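Local structure of putative metal-dependent phosphoesterase (Bifidobacterium adolescentis, 3O0F) at residues C19-S24 and R31-Q36; R244-A249 and L254-G259. The protein is a metal-dependent phosphoesterase of the PHP family that binds iron, zinc and AMP, and probably hydrolyses phosphate esters of nucleotides. All coordinates share one frame; numbering follows the deposited sequence. Where two conformers were deposited one is given.

Contact 1 (C19-S24 and R31-Q36). With FE (Fe (III) ion), chain E; EDO (1,2-ethanediol), chain G.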
ATOM      1  N   CYS A  19      -5.858   2.525   1.609  1.00  9.05           N
ATOM      2  CA  CYS A  19      -5.875   2.915   3.033  1.00  9.52           C
ATOM      3  C   CYS A  19      -5.131   1.858   3.855  1.00 12.22           C
ATOM      4  O   CYS A  19      -5.334   0.657   3.644  1.00 11.62           O
ATOM      5  CB  CYS A  19      -7.297   3.062   3.556  1.00  9.51           C
ATOM      6  SG  CYS A  19      -8.345   4.137   2.568  1.00 14.26           S
ATOM      7  N   HIS A  20      -4.237   2.324   4.740  1.00 10.02           N
ATOM      8  CA  HIS A  20      -3.419   1.486   5.613  1.00  7.90           C
ATOM      9  C   HIS A  20      -3.868   1.571   7.081  1.00 13.00           C
ATOM     10  O   HIS A  20      -4.373   2.605   7.515  1.00 12.08           O
ATOM     11  CB  HIS A  20      -1.963   1.924   5.496  1.00 10.56           C
ATOM     12  CG  HIS A  20      -1.399   1.739   4.130  1.00 13.09           C
ATOM     13  ND1 HIS A  20      -0.663   0.647   3.775  1.00 20.59           N
ATOM     14  CD2 HIS A  20      -1.486   2.509   3.017  1.00 28.05           C
ATOM     15  CE1 HIS A  20      -0.323   0.735   2.503  1.00 17.70           C
ATOM     16  NE2 HIS A  20      -0.822   1.847   2.018  1.00 20.74           N
ATOM     17  N   THR A  21      -3.621   0.496   7.839  1.00 11.81           N
ATOM     18  CA  THR A  21      -4.051   0.367   9.204  1.00 10.73           C
ATOM     19  C   THR A  21      -2.893  -0.090  10.064  1.00 12.95           C
ATOM     20  O   THR A  21      -1.790  -0.290   9.580  1.00 14.12           O
ATOM     21  CB  THR A  21      -5.228  -0.666   9.332  1.00 12.60           C
ATOM     22  OG1 THR A  21      -4.728  -2.014   9.238  1.00 14.13           O
ATOM     23  CG2 THR A  21      -6.340  -0.373   8.258  1.00 10.56           C
ATOM     24  N   VAL A  22      -3.167  -0.307  11.328  1.00 11.98           N
ATOM     25  CA  VAL A  22      -2.210  -0.941  12.248  1.00 13.32           C
ATOM     26  C   VAL A  22      -1.688  -2.323  11.836  1.00 13.00           C
ATOM     27  O   VAL A  22      -0.647  -2.732  12.322  1.00 16.89           O
ATOM     28  CB  VAL A  22      -2.830  -1.089  13.712  1.00 14.39           C
ATOM     29  CG1 VAL A  22      -2.976   0.287  14.378  1.00 19.32           C
ATOM     30  CG2 VAL A  22      -4.134  -1.858  13.697  1.00 12.16           C
ATOM     31  N   PHE A  23      -2.383  -3.040  10.950  1.00 12.83           N
ATOM     32  CA  PHE A  23      -1.830  -4.305  10.412  1.00 13.40           C
ATOM     33  C   PHE A  23      -0.633  -4.082   9.481  1.00 14.30           C
ATOM     34  O   PHE A  23       0.082  -5.039   9.132  1.00 17.27           O
ATOM     35  CB  PHE A  23      -2.899  -5.171   9.789  1.00 14.85           C
ATOM     36  CG  PHE A  23      -3.845  -5.725  10.781  1.00 11.77           C
ATOM     37  CD1 PHE A  23      -3.545  -6.898  11.471  1.00 16.84           C
ATOM     38  CD2 PHE A  23      -5.037  -5.066  11.063  1.00 17.98           C
ATOM     39  CE1 PHE A  23      -4.409  -7.370  12.455  1.00 20.86           C
ATOM     40  CE2 PHE A  23      -5.902  -5.549  12.021  1.00 17.54           C
ATOM     41  CZ  PHE A  23      -5.577  -6.712  12.709  1.00 22.98           C
ATOM     42  N   SER A  24      -0.366  -2.830   9.118  1.00 11.20           N
ATOM     43  CA  SER A  24       0.973  -2.470   8.604  1.00 12.13           C
ATOM     44  C   SER A  24       1.476  -1.168   9.233  1.00 14.57           C
ATOM     45  O   SER A  24       1.882  -1.173  10.403  1.00 17.00           O
ATOM     46  CB  SER A  24       1.035  -2.459   7.056  1.00 12.45           C
ATOM     47  OG  SER A  24       0.087  -1.611   6.446  1.00 12.42           O
ATOM     48  N   ARG A  31     -11.780  -1.069  11.834  1.00 11.52           N
ATOM     49  CA  ARG A  31     -13.051  -0.511  12.265  1.00 14.80           C
ATOM     50  C   ARG A  31     -13.058   1.035  12.182  1.00 12.39           C
ATOM     51  O   ARG A  31     -13.997   1.612  11.650  1.00 17.28           O
ATOM     52  CB  ARG A  31     -13.392  -0.957  13.692  1.00 13.65           C
ATOM     53  CG  ARG A  31     -14.708  -0.390  14.214  1.00 25.58           C
ATOM     54  CD  ARG A  31     -15.268  -1.232  15.393  1.00 37.16           C
ATOM     55  NE  ARG A  31     -16.663  -0.875  15.695  1.00 54.38           N
ATOM     56  CZ  ARG A  31     -17.761  -1.484  15.218  1.00 55.28           C
ATOM     57  NH1 ARG A  31     -17.691  -2.522  14.385  1.00 51.75           N
ATOM     58  NH2 ARG A  31     -18.958  -1.042  15.586  1.00 55.94           N
ATOM     59  N   THR A  32     -12.007   1.670  12.654  1.00 13.02           N
ATOM     60  CA  THR A  32     -11.912   3.149  12.577  1.00 14.11           C
ATOM     61  C   THR A  32     -11.929   3.619  11.115  1.00 16.19           C
ATOM     62  O   THR A  32     -12.645   4.572  10.764  1.00 11.73           O
ATOM     63  CB  THR A  32     -10.715   3.661  13.338  1.00 17.62           C
ATOM     64  OG1 THR A  32     -10.944   3.380  14.721  1.00 15.28           O
ATOM     65  CG2 THR A  32     -10.506   5.200  13.131  1.00 18.28           C
ATOM     66  N   LEU A  33     -11.197   2.907  10.259  1.00 14.43           N
ATOM     67  CA  LEU A  33     -11.200   3.227   8.849  1.00 14.07           C
ATOM     68  C   LEU A  33     -12.604   3.212   8.255  1.00 13.11           C
ATOM     69  O   LEU A  33     -12.995   4.159   7.578  1.00 13.41           O
ATOM     70  CB  LEU A  33     -10.266   2.276   8.087  1.00 15.77           C
ATOM     71  CG  LEU A  33     -10.389   2.219   6.548  1.00 17.99           C
ATOM     72  CD1 LEU A  33      -9.987   3.578   5.913  1.00 15.14           C
ATOM     73  CD2 LEU A  33      -9.521   1.116   6.047  1.00 12.39           C
ATOM     74  N   VAL A  34     -13.375   2.167   8.540  1.00 11.88           N
ATOM     75  CA  VAL A  34     -14.708   2.019   7.979  1.00 11.53           C
ATOM     76  C   VAL A  34     -15.679   3.052   8.508  1.00 12.45           C
ATOM     77  O   VAL A  34     -16.443   3.640   7.738  1.00 13.80           O
ATOM     78  CB  VAL A  34     -15.268   0.554   8.192  1.00 10.54           C
ATOM     79  CG1 VAL A  34     -16.740   0.492   7.845  1.00 10.18           C
ATOM     80  CG2 VAL A  34     -14.393  -0.464   7.417  1.00 12.79           C
ATOM     81  N   GLU A  35     -15.636   3.269   9.820  0.50 13.40           N
ATOM     82  CA  GLU A  35     -16.459   4.269  10.498  0.50 14.37           C
ATOM     83  C   GLU A  35     -16.194   5.664   9.936  0.50 12.52           C
ATOM     84  O   GLU A  35     -17.119   6.395   9.618  0.50 11.63           O
ATOM     85  CB  GLU A  35     -16.130   4.287  12.001  0.50 15.08           C
ATOM     86  CG  GLU A  35     -16.731   5.497  12.768  0.50 28.32           C
ATOM     87  CD  GLU A  35     -15.719   6.230  13.674  0.50 28.56           C
ATOM     88  OE1 GLU A  35     -14.531   5.846  13.752  0.50 33.75           O
ATOM     89  OE2 GLU A  35     -16.113   7.212  14.312  0.50 33.74           O
ATOM     90  N   GLN A  36     -14.924   6.016   9.814  1.00 11.80           N
ATOM     91  CA  GLN A  36     -14.560   7.338   9.293  1.00 13.90           C
ATOM     92  C   GLN A  36     -14.902   7.499   7.807  1.00 13.05           C
ATOM     93  O   GLN A  36     -15.428   8.533   7.415  1.00 12.04           O
ATOM     94  CB  GLN A  36     -13.099   7.647   9.548  1.00 10.96           C
ATOM     95  CG  GLN A  36     -12.798   7.837  11.063  1.00 16.02           C
ATOM     96  CD  GLN A  36     -11.342   8.290  11.307  1.00 17.62           C
ATOM     97  OE1 GLN A  36     -10.521   8.277  10.397  1.00 19.45           O
ATOM     98  NE2 GLN A  36     -11.040   8.717  12.541  1.00 21.11           N
TER
HETATM   99 FE    FE E 304       0.180   2.832   0.200  1.00 26.62          FE
HETATM  100  C1  EDO G 306      -9.062  11.410   8.127  1.00 30.04           C
HETATM  101  O1  EDO G 306      -7.840  11.646   7.351  1.00 18.51           O
HETATM  102  C2  EDO G 306      -8.855  11.391   9.642  1.00 28.07           C
HETATM  103  O2  EDO G 306      -8.245  10.157  10.109  1.00 28.02           O
HETATM  104  O   HOH W   1       1.353   3.739  -1.262  1.00 24.80           O
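Cys19 packs against Leu33: its CB lies 3.6 Å from Leu33 CD1, and SG comes alongside the same methyl at 3.8 Å. Leu33 carries its CG anti to the backbone N (chi1 165°), which sends both methyls out from the helix, CD1 to Cys19 and CD2 between Cys19 and Thr21. The next residue, His20, turns the other way, and its NE2 binds an iron(III) ion at 2.3 Å; a water holds another position on the metal, and His18, Glu75 and Asp261 are further ligands. Thr21 points back to the helix; its side chain and that of Leu33 cross at about a right angle, with Thr21 CG2 4.2 Å from Leu33 CD2. Its hydroxyl does separate work: OG1 accepts from Phe23 N at 3.1 Å in an ST turn, inside a type I beta turn that Ser24 N closes on Thr21 O. An alanine here, lacking OG1 and CG2, is likely to leave Phe23 N without its side-chain acceptor, the ST turn less firmly set, and a gap beside Leu33 CD2. Asp49 OD1 accepts from both Thr21 N and Ser24 OG. The whole patch is buried where the loop leaving strand 15-19 meets helix 30-39, with Val45 of strand 44-47 touching both Cys19 and Leu33, and with helix 56-66 packed against Val34.

Contact 2 (R244-A249 and L254-G259)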
ATOM      1  N   ARG A 244       0.250  11.470 -18.629  1.00 17.34           N
ATOM      2  CA  ARG A 244       0.980  10.348 -19.222  1.00 16.65           C
ATOM      3  C   ARG A 244       0.294   9.000 -18.864  1.00 15.75           C
ATOM      4  O   ARG A 244       0.053   8.147 -19.722  1.00 17.12           O
ATOM      5  CB  ARG A 244       2.447  10.413 -18.763  1.00 16.94           C
ATOM      6  CG  ARG A 244       3.209   9.115 -18.885  1.00 14.21           C
ATOM      7  CD  ARG A 244       4.707   9.290 -18.688  1.00 17.34           C
ATOM      8  NE  ARG A 244       5.288   7.956 -18.746  1.00 12.37           N
ATOM      9  CZ  ARG A 244       5.592   7.195 -17.701  1.00 21.77           C
ATOM     10  NH1 ARG A 244       5.500   7.659 -16.459  1.00 16.49           N
ATOM     11  NH2 ARG A 244       6.035   5.949 -17.899  1.00 14.86           N
ATOM     12  N   LEU A 245      -0.061   8.810 -17.611  1.00 13.86           N
ATOM     13  CA  LEU A 245      -0.638   7.534 -17.190  1.00 14.33           C
ATOM     14  C   LEU A 245      -2.067   7.341 -17.747  1.00 14.33           C
ATOM     15  O   LEU A 245      -2.459   6.226 -18.072  1.00 17.06           O
ATOM     16  CB  LEU A 245      -0.612   7.439 -15.639  1.00 11.78           C
ATOM     17  CG  LEU A 245       0.750   7.402 -14.916  1.00 11.70           C
ATOM     18  CD1 LEU A 245       0.518   7.584 -13.389  1.00 13.02           C
ATOM     19  CD2 LEU A 245       1.558   6.081 -15.159  1.00 13.57           C
ATOM     20  N   LEU A 246      -2.840   8.428 -17.836  1.00 15.39           N
ATOM     21  CA  LEU A 246      -4.197   8.376 -18.394  1.00 16.83           C
ATOM     22  C   LEU A 246      -4.140   7.966 -19.872  1.00 16.72           C
ATOM     23  O   LEU A 246      -5.002   7.247 -20.352  1.00 15.18           O
ATOM     24  CB  LEU A 246      -4.893   9.736 -18.273  1.00 19.83           C
ATOM     25  CG  LEU A 246      -5.375  10.154 -16.886  1.00 18.42           C
ATOM     26  CD1 LEU A 246      -5.796  11.616 -16.909  1.00 14.54           C
ATOM     27  CD2 LEU A 246      -6.488   9.209 -16.348  1.00 16.24           C
ATOM     28  N   THR A 247      -3.122   8.445 -20.580  1.00 14.46           N
ATOM     29  CA  THR A 247      -2.944   8.114 -21.956  1.00 17.17           C
ATOM     30  C   THR A 247      -2.618   6.653 -22.135  1.00 17.19           C
ATOM     31  O   THR A 247      -3.174   6.010 -23.025  1.00 21.03           O
ATOM     32  CB  THR A 247      -1.860   9.007 -22.607  1.00 18.65           C
ATOM     33  OG1 THR A 247      -2.298  10.363 -22.513  1.00 17.91           O
ATOM     34  CG2 THR A 247      -1.632   8.628 -24.081  1.00 19.72           C
ATOM     35  N   ILE A 248      -1.695   6.132 -21.319  1.00 15.74           N
ATOM     36  CA  ILE A 248      -1.363   4.727 -21.353  1.00 15.73           C
ATOM     37  C   ILE A 248      -2.591   3.863 -21.024  1.00 16.89           C
ATOM     38  O   ILE A 248      -2.876   2.883 -21.728  1.00 16.75           O
ATOM     39  CB  ILE A 248      -0.201   4.381 -20.396  1.00 16.85           C
ATOM     40  CG1 ILE A 248       1.113   5.035 -20.905  1.00 18.44           C
ATOM     41  CG2 ILE A 248      -0.098   2.837 -20.223  1.00 14.48           C
ATOM     42  CD1 ILE A 248       2.215   5.109 -19.846  1.00 14.82           C
ATOM     43  N   ALA A 249      -3.329   4.253 -19.984  1.00 16.29           N
ATOM     44  CA  ALA A 249      -4.552   3.561 -19.615  1.00 16.13           C
ATOM     45  C   ALA A 249      -5.615   3.584 -20.748  1.00 21.03           C
ATOM     46  O   ALA A 249      -6.216   2.552 -21.058  1.00 19.56           O
ATOM     47  CB  ALA A 249      -5.112   4.101 -18.250  1.00 15.19           C
ATOM     48  N   LEU A 254      -6.987   0.143 -19.616  1.00 21.88           N
ATOM     49  CA  LEU A 254      -6.749  -0.159 -18.237  1.00 18.76           C
ATOM     50  C   LEU A 254      -7.737   0.588 -17.355  1.00 16.21           C
ATOM     51  O   LEU A 254      -8.217   1.653 -17.683  1.00 17.99           O
ATOM     52  CB  LEU A 254      -5.313   0.195 -17.834  1.00 18.68           C
ATOM     53  CG  LEU A 254      -4.183  -0.433 -18.651  1.00 17.82           C
ATOM     54  CD1 LEU A 254      -2.826   0.022 -18.137  1.00 20.26           C
ATOM     55  CD2 LEU A 254      -4.292  -1.977 -18.710  1.00 11.32           C
ATOM     56  N   LEU A 255      -7.974   0.044 -16.184  1.00 17.04           N
ATOM     57  CA  LEU A 255      -8.673   0.751 -15.129  1.00 15.55           C
ATOM     58  C   LEU A 255      -7.834   1.908 -14.546  1.00 14.41           C
ATOM     59  O   LEU A 255      -6.608   1.826 -14.452  1.00 14.13           O
ATOM     60  CB  LEU A 255      -9.004  -0.221 -13.979  1.00 13.49           C
ATOM     61  CG  LEU A 255      -9.779  -1.459 -14.398  1.00 19.37           C
ATOM     62  CD1 LEU A 255      -9.807  -2.422 -13.211  1.00 19.25           C
ATOM     63  CD2 LEU A 255     -11.175  -1.011 -14.948  1.00 17.33           C
ATOM     64  N   VAL A 256      -8.520   2.988 -14.164  1.00 14.51           N
ATOM     65  CA  VAL A 256      -7.867   4.151 -13.581  1.00 12.95           C
ATOM     66  C   VAL A 256      -8.418   4.306 -12.171  1.00 13.07           C
ATOM     67  O   VAL A 256      -9.644   4.407 -12.001  1.00 12.28           O
ATOM     68  CB  VAL A 256      -8.147   5.399 -14.420  1.00 15.01           C
ATOM     69  CG1 VAL A 256      -7.618   6.669 -13.704  1.00 10.77           C
ATOM     70  CG2 VAL A 256      -7.553   5.224 -15.810  1.00 14.63           C
ATOM     71  N   THR A 257      -7.526   4.308 -11.188  1.00 11.22           N
ATOM     72  CA  THR A 257      -7.898   4.383  -9.785  1.00 13.22           C
ATOM     73  C   THR A 257      -7.329   5.633  -9.094  1.00 14.64           C
ATOM     74  O   THR A 257      -6.522   6.383  -9.652  1.00  9.45           O
ATOM     75  CB  THR A 257      -7.505   3.082  -9.018  1.00 17.95           C
ATOM     76  OG1 THR A 257      -6.088   3.029  -8.760  1.00 15.29           O
ATOM     77  CG2 THR A 257      -7.930   1.820  -9.790  1.00 14.81           C
ATOM     78  N   GLY A 258      -7.860   5.889  -7.908  1.00 15.00           N
ATOM     79  CA  GLY A 258      -7.396   6.930  -7.034  1.00 11.00           C
ATOM     80  C   GLY A 258      -7.557   6.452  -5.588  1.00 14.17           C
ATOM     81  O   GLY A 258      -8.385   5.585  -5.268  1.00 11.90           O
ATOM     82  N   GLY A 259      -6.758   7.020  -4.703  1.00 12.92           N
ATOM     83  CA  GLY A 259      -6.852   6.720  -3.298  1.00 14.01           C
ATOM     84  C   GLY A 259      -5.998   7.695  -2.511  1.00 14.33           C
ATOM     85  O   GLY A 259      -5.187   8.401  -3.087  1.00 13.55           O
TER
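Leu254 and Ala249 meet through backbone and side chain at once. Leu254 N gives its hydrogen to Ala249 O at 2.9 Å, with an N-H...O angle of 155°. This bond ties the chain leaving the helix back to the helix's last turns, and the Leu254 side chain lies against the same turns.

From there the leucine can be followed outward. Its CB sits 3.9 Å from Ala249 CB and equally close to Ala249 CA, resting on the small face the alanine offers. CG stays near the same CA, at 4.1 Å. At the tip, CD1 reaches Ile248 CG2, a looser touch at 4.4 Å.

Two residues on, Val256 also faces the helix, and its two methyls reach different neighbours first. CG2 settles on Ala249 CB at 3.6 Å, so the alanine is covered from two residues of the other segment; the same methyl also lies near Leu246 CD2. CG1, anti to the backbone N (chi1 172°), meets Leu246 CD2 at 3.8 Å, the two side chains crossing at about a right angle. Leu246 leaves its backbone away from the strand, and only its far end swings in to make this touch.

The contact belongs to the beta-alpha-beta unit of strand 229-233, helix 239-252 and strand 255-258, and is apolar packing plus one backbone hydrogen bond, away from the metals. Strand 229-233 lies beside strand 255-258 and adds Trp233 next to Leu246 and Val256; helix 216-225 takes Ile248 and Leu254 on Leu219 and Ile223, while Leu255 turns to helix 278-287.

Contacts 1 and 2 follow one another along the chain, at the first and last strands in the order of the sheet. Their centres are 25 Å apart and their nearest atoms about 7 Å, without touching. What joins them is the short run just after 254-259: Asp261 shares an iron with His20 of contact 1, and Trp262 shares a backbone hydrogen bond with the same histidine. That suits a barrel-like PHP fold in which the end strands and the loops after them supply metal ligands, His18 and His20 from one, Asp261 and His263 from the other. Contact 1 is part of the metal site through His20, and its Cys19 side chain is about 10 Å from the zinc; contact 2 seats helix 239-252 on the edge strand, away from the metal and AMP sites.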